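Local coordinates for protein alcohol dehydrogenase, zinc-containing (Streptococcus pneumoniae serotype 2, PDB 5YLN) that probably oxidises alcohols to aldehydes or ketones with NAD+ as a zinc-dependent alcohol dehydrogenase, at residues A[156-168]-A[183-195]. Numbering follows the deposited sequence.
Sequences LPTGYEIGVLKGK and VGLAALLTAQFYS
Leu-156 reaches the helix 183-191 with one methyl, its CD2 lying 3.8 Å from Thr-190 CG2. Two residues on, Thr-158 CG2 grazes Val-183 CG1, while its OG1 is hydrogen-bonded to a Tris molecule, probably from the crystallisation liquor, near the zinc bound by Cys-42 and His-64, the catalytic one in this family. Gly-159 marks the tightest backbone approach: its CA stands 4.0 Å from Ala-187 CA, consistent with a helix-axis separation of just 7.7 Å at a crossing angle of -75°. Tyr-160 has CG anti to the backbone N (chi1 -174°), which carries its ring past Thr-190 CB toward the far end of helix 183-191. There CE1 meets Tyr-194 CE2 at 3.7 Å, each ring touching the other near its plane, and Tyr-194 OH donates to Tyr-160 OH over 3.1 Å. Val-164 splits its branches: CG2 lies 3.4 Å from Thr-190 OG1 and also packs on Ala-191, whereas CG1 touches Tyr-194 CD2. Leu-165 meets both tyrosines, its CD2 3.6 Å from Tyr-194 OH and its CD1 over one face of the Tyr-160 ring, offset toward the rim. Helix 183-191 carries Gly-184 of a probable Rossmann-type GxGxxG motif, and Leu-188 backs onto strand 198-203. The close crossing thus rests on van der Waals contact at Gly-159 and Ala-187, while the single hydroxyl-hydroxyl bond, out at Tyr-194, ties the tyrosines together rather than drawing the helices close.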
loop_
_atom_site.group_PDB
_atom_site.type_symbol
_atom_site.label_atom_id
_atom_site.label_comp_id
_atom_site.label_asym_id
_atom_site.label_seq_id
_atom_site.Cartn_x
_atom_site.Cartn_y
_atom_site.Cartn_z
ATOM N N LEU A 156 -15.006 3.865 -15.365
ATOM C CA LEU A 156 -15.799 4.166 -14.158
ATOM C C LEU A 156 -15.431 3.196 -13.038
ATOM O O LEU A 156 -14.978 3.660 -11.997
ATOM C CB LEU A 156 -17.320 4.137 -14.410
ATOM C CG LEU A 156 -18.051 5.453 -14.696
ATOM C CD1 LEU A 156 -19.555 5.226 -14.690
ATOM C CD2 LEU A 156 -17.666 6.568 -13.720
ATOM N N PRO A 157 -15.575 1.874 -13.244
ATOM C CA PRO A 157 -15.089 0.958 -12.206
ATOM C C PRO A 157 -13.590 1.051 -12.007
ATOM O O PRO A 157 -13.112 0.772 -10.892
ATOM C CB PRO A 157 -15.532 -0.422 -12.707
ATOM C CG PRO A 157 -15.757 -0.284 -14.172
ATOM C CD PRO A 157 -16.137 1.139 -14.399
ATOM N N THR A 158 -12.833 1.448 -13.039
ATOM C CA THR A 158 -11.389 1.618 -12.870
ATOM C C THR A 158 -11.095 2.762 -11.907
ATOM O O THR A 158 -10.434 2.572 -10.879
ATOM C CB THR A 158 -10.689 1.840 -14.231
ATOM O OG1 THR A 158 -10.785 0.648 -15.020
ATOM C CG2 THR A 158 -9.180 2.123 -14.024
ATOM N N GLY A 159 -11.621 3.951 -12.203
ATOM C CA GLY A 159 -11.476 5.078 -11.283
ATOM C C GLY A 159 -11.985 4.776 -9.872
ATOM O O GLY A 159 -11.375 5.189 -8.880
ATOM N N TYR A 160 -13.121 4.069 -9.759
ATOM C CA TYR A 160 -13.730 3.844 -8.445
ATOM C C TYR A 160 -12.945 2.814 -7.641
ATOM O O TYR A 160 -12.484 3.104 -6.538
ATOM C CB TYR A 160 -15.196 3.418 -8.598
ATOM C CG TYR A 160 -15.977 3.300 -7.285
ATOM C CD1 TYR A 160 -16.046 4.365 -6.376
ATOM C CD2 TYR A 160 -16.666 2.133 -6.970
ATOM C CE1 TYR A 160 -16.760 4.256 -5.179
ATOM C CE2 TYR A 160 -17.388 2.013 -5.782
ATOM C CZ TYR A 160 -17.432 3.078 -4.896
ATOM O OH TYR A 160 -18.135 2.952 -3.725
ATOM N N GLU A 161 -12.765 1.607 -8.189
ATOM C CA GLU A 161 -12.095 0.535 -7.445
ATOM C C GLU A 161 -10.611 0.835 -7.247
ATOM O O GLU A 161 -10.083 0.670 -6.140
ATOM C CB GLU A 161 -12.267 -0.801 -8.170
ATOM C CG GLU A 161 -13.715 -1.265 -8.253
ATOM C CD GLU A 161 -13.926 -2.473 -9.172
ATOM O OE1 GLU A 161 -12.947 -3.155 -9.535
ATOM O OE2 GLU A 161 -15.098 -2.732 -9.521
ATOM N N ILE A 162 -9.929 1.298 -8.301
ATOM C CA ILE A 162 -8.478 1.421 -8.256
ATOM C C ILE A 162 -8.006 2.804 -7.803
ATOM O O ILE A 162 -6.946 2.916 -7.181
ATOM C CB ILE A 162 -7.860 1.059 -9.626
ATOM C CG1 ILE A 162 -8.438 -0.272 -10.131
ATOM C CG2 ILE A 162 -6.331 1.071 -9.550
ATOM C CD1 ILE A 162 -8.364 -1.436 -9.113
ATOM N N GLY A 163 -8.762 3.857 -8.067
ATOM C CA GLY A 163 -8.398 5.177 -7.591
ATOM C C GLY A 163 -9.050 5.620 -6.287
ATOM O O GLY A 163 -8.430 6.300 -5.472
ATOM N N VAL A 164 -10.330 5.267 -6.081
ATOM C CA VAL A 164 -11.117 5.843 -4.994
ATOM C C VAL A 164 -11.153 4.905 -3.779
ATOM O O VAL A 164 -10.851 5.304 -2.645
ATOM C CB VAL A 164 -12.538 6.219 -5.465
ATOM C CG1 VAL A 164 -13.457 6.616 -4.263
ATOM C CG2 VAL A 164 -12.445 7.355 -6.480
ATOM N N LEU A 165 -11.469 3.631 -4.015
ATOM C CA LEU A 165 -11.546 2.652 -2.923
ATOM C C LEU A 165 -10.159 2.270 -2.394
ATOM O O LEU A 165 -9.929 2.244 -1.178
ATOM C CB LEU A 165 -12.327 1.406 -3.384
ATOM C CG LEU A 165 -13.838 1.665 -3.549
ATOM C CD1 LEU A 165 -14.586 0.434 -4.066
ATOM C CD2 LEU A 165 -14.424 2.124 -2.218
ATOM N N LYS A 166 -9.204 1.981 -3.284
ATOM C CA LYS A 166 -7.862 1.674 -2.786
ATOM C C LYS A 166 -7.219 2.896 -2.152
ATOM O O LYS A 166 -6.431 2.768 -1.211
ATOM C CB LYS A 166 -6.997 1.092 -3.904
ATOM C CG LYS A 166 -7.492 -0.287 -4.331
ATOM C CD LYS A 166 -6.558 -0.944 -5.326
ATOM C CE LYS A 166 -6.999 -2.365 -5.641
ATOM N NZ LYS A 166 -6.693 -3.293 -4.521
ATOM N N GLY A 167 -7.598 4.079 -2.593
ATOM C CA GLY A 167 -7.087 5.292 -1.989
ATOM C C GLY A 167 -7.697 5.637 -0.659
ATOM O O GLY A 167 -7.162 6.494 0.042
ATOM N N LYS A 168 -8.809 4.987 -0.305
ATOM C CA LYS A 168 -9.490 5.215 0.961
ATOM C C LYS A 168 -9.967 6.661 1.078
ATOM O O LYS A 168 -9.759 7.326 2.095
ATOM C CB LYS A 168 -8.588 4.815 2.140
ATOM C CG LYS A 168 -8.164 3.349 2.107
ATOM C CD LYS A 168 -7.509 2.868 3.410
ATOM C CE LYS A 168 -6.235 3.643 3.718
ATOM N NZ LYS A 168 -5.567 3.289 5.017
ATOM N N VAL A 183 -9.311 8.777 -17.412
ATOM C CA VAL A 183 -9.342 8.004 -16.164
ATOM C C VAL A 183 -9.299 8.936 -14.958
ATOM O O VAL A 183 -9.947 8.685 -13.931
ATOM C CB VAL A 183 -8.197 6.977 -16.120
ATOM C CG1 VAL A 183 -8.199 6.225 -14.771
ATOM C CG2 VAL A 183 -8.314 5.993 -17.289
ATOM N N GLY A 184 -8.568 10.044 -15.073
ATOM C CA GLY A 184 -8.553 11.013 -13.991
ATOM C C GLY A 184 -9.916 11.633 -13.748
ATOM O O GLY A 184 -10.335 11.799 -12.597
ATOM N N LEU A 185 -10.625 11.988 -14.826
ATOM C CA LEU A 185 -11.970 12.540 -14.687
ATOM C C LEU A 185 -12.937 11.504 -14.127
ATOM O O LEU A 185 -13.806 11.835 -13.310
ATOM C CB LEU A 185 -12.465 13.074 -16.029
ATOM C CG LEU A 185 -11.700 14.324 -16.470
ATOM C CD1 LEU A 185 -11.978 14.736 -17.945
ATOM C CD2 LEU A 185 -12.002 15.471 -15.479
ATOM N N ALA A 186 -12.793 10.243 -14.545
ATOM C CA ALA A 186 -13.646 9.184 -14.019
ATOM C C ALA A 186 -13.453 9.012 -12.514
ATOM O O ALA A 186 -14.425 8.829 -11.768
ATOM C CB ALA A 186 -13.357 7.877 -14.755
ATOM N N ALA A 187 -12.201 9.069 -12.054
ATOM C CA ALA A 187 -11.921 9.041 -10.620
ATOM C C ALA A 187 -12.494 10.267 -9.915
ATOM O O ALA A 187 -12.955 10.179 -8.769
ATOM C CB ALA A 187 -10.414 8.962 -10.395
ATOM N N LEU A 188 -12.425 11.427 -10.574
ATOM C CA LEU A 188 -12.987 12.649 -10.020
ATOM C C LEU A 188 -14.488 12.505 -9.774
ATOM O O LEU A 188 -14.996 12.917 -8.724
ATOM C CB LEU A 188 -12.706 13.806 -10.970
ATOM C CG LEU A 188 -13.335 15.161 -10.644
ATOM C CD1 LEU A 188 -12.871 15.690 -9.276
ATOM C CD2 LEU A 188 -12.996 16.163 -11.757
ATOM N N LEU A 189 -15.214 11.916 -10.730
ATOM C CA LEU A 189 -16.659 11.771 -10.569
ATOM C C LEU A 189 -16.995 10.837 -9.411
ATOM O O LEU A 189 -17.881 11.129 -8.604
ATOM C CB LEU A 189 -17.299 11.255 -11.858
ATOM C CG LEU A 189 -17.247 12.242 -13.029
ATOM C CD1 LEU A 189 -17.774 11.580 -14.271
ATOM C CD2 LEU A 189 -18.032 13.496 -12.711
ATOM N N THR A 190 -16.330 9.690 -9.341
ATOM C CA THR A 190 -16.684 8.725 -8.312
ATOM C C THR A 190 -16.113 9.082 -6.946
ATOM O O THR A 190 -16.659 8.628 -5.936
ATOM C CB THR A 190 -16.241 7.316 -8.722
ATOM O OG1 THR A 190 -14.815 7.268 -8.873
ATOM C CG2 THR A 190 -16.907 6.918 -10.036
ATOM N N ALA A 191 -15.040 9.885 -6.883
ATOM C CA ALA A 191 -14.550 10.338 -5.583
ATOM C C ALA A 191 -15.583 11.194 -4.879
ATOM O O ALA A 191 -15.548 11.322 -3.652
ATOM C CB ALA A 191 -13.248 11.137 -5.707
ATOM N N GLN A 192 -16.457 11.854 -5.640
ATOM C CA GLN A 192 -17.469 12.697 -5.023
ATOM C C GLN A 192 -18.564 11.898 -4.327
ATOM O O GLN A 192 -19.322 12.478 -3.550
ATOM C CB GLN A 192 -18.058 13.637 -6.071
ATOM C CG GLN A 192 -17.074 14.691 -6.502
ATOM C CD GLN A 192 -17.474 15.439 -7.779
ATOM O OE1 GLN A 192 -18.290 16.352 -7.740
ATOM N NE2 GLN A 192 -16.873 15.068 -8.901
ATOM N N PHE A 193 -18.671 10.591 -4.579
ATOM C CA PHE A 193 -19.551 9.757 -3.758
ATOM C C PHE A 193 -19.188 9.834 -2.279
ATOM O O PHE A 193 -20.048 9.584 -1.433
ATOM C CB PHE A 193 -19.480 8.284 -4.181
ATOM C CG PHE A 193 -20.137 7.971 -5.508
ATOM C CD1 PHE A 193 -21.275 8.643 -5.919
ATOM C CD2 PHE A 193 -19.623 6.967 -6.326
ATOM C CE1 PHE A 193 -21.877 8.333 -7.132
ATOM C CE2 PHE A 193 -20.216 6.661 -7.536
ATOM C CZ PHE A 193 -21.346 7.342 -7.938
ATOM N N TYR A 194 -17.932 10.164 -1.947
ATOM C CA TYR A 194 -17.464 10.194 -0.566
ATOM C C TYR A 194 -17.224 11.599 -0.027
ATOM O O TYR A 194 -16.607 11.737 1.030
ATOM C CB TYR A 194 -16.188 9.356 -0.424
ATOM C CG TYR A 194 -16.467 7.883 -0.564
ATOM C CD1 TYR A 194 -16.994 7.168 0.491
ATOM C CD2 TYR A 194 -16.249 7.216 -1.759
ATOM C CE1 TYR A 194 -17.268 5.835 0.374
ATOM C CE2 TYR A 194 -16.531 5.874 -1.884
ATOM C CZ TYR A 194 -17.035 5.188 -0.812
ATOM O OH TYR A 194 -17.313 3.845 -0.916
ATOM N N SER A 195 -17.679 12.633 -0.722
ATOM C CA SER A 195 -17.627 14.009 -0.235
ATOM C C SER A 195 -16.289 14.421 0.391
ATOM O O SER A 195 -16.263 14.939 1.512
ATOM C CB SER A 195 -18.764 14.259 0.744
ATOM O OG SER A 195 -20.009 13.914 0.139
#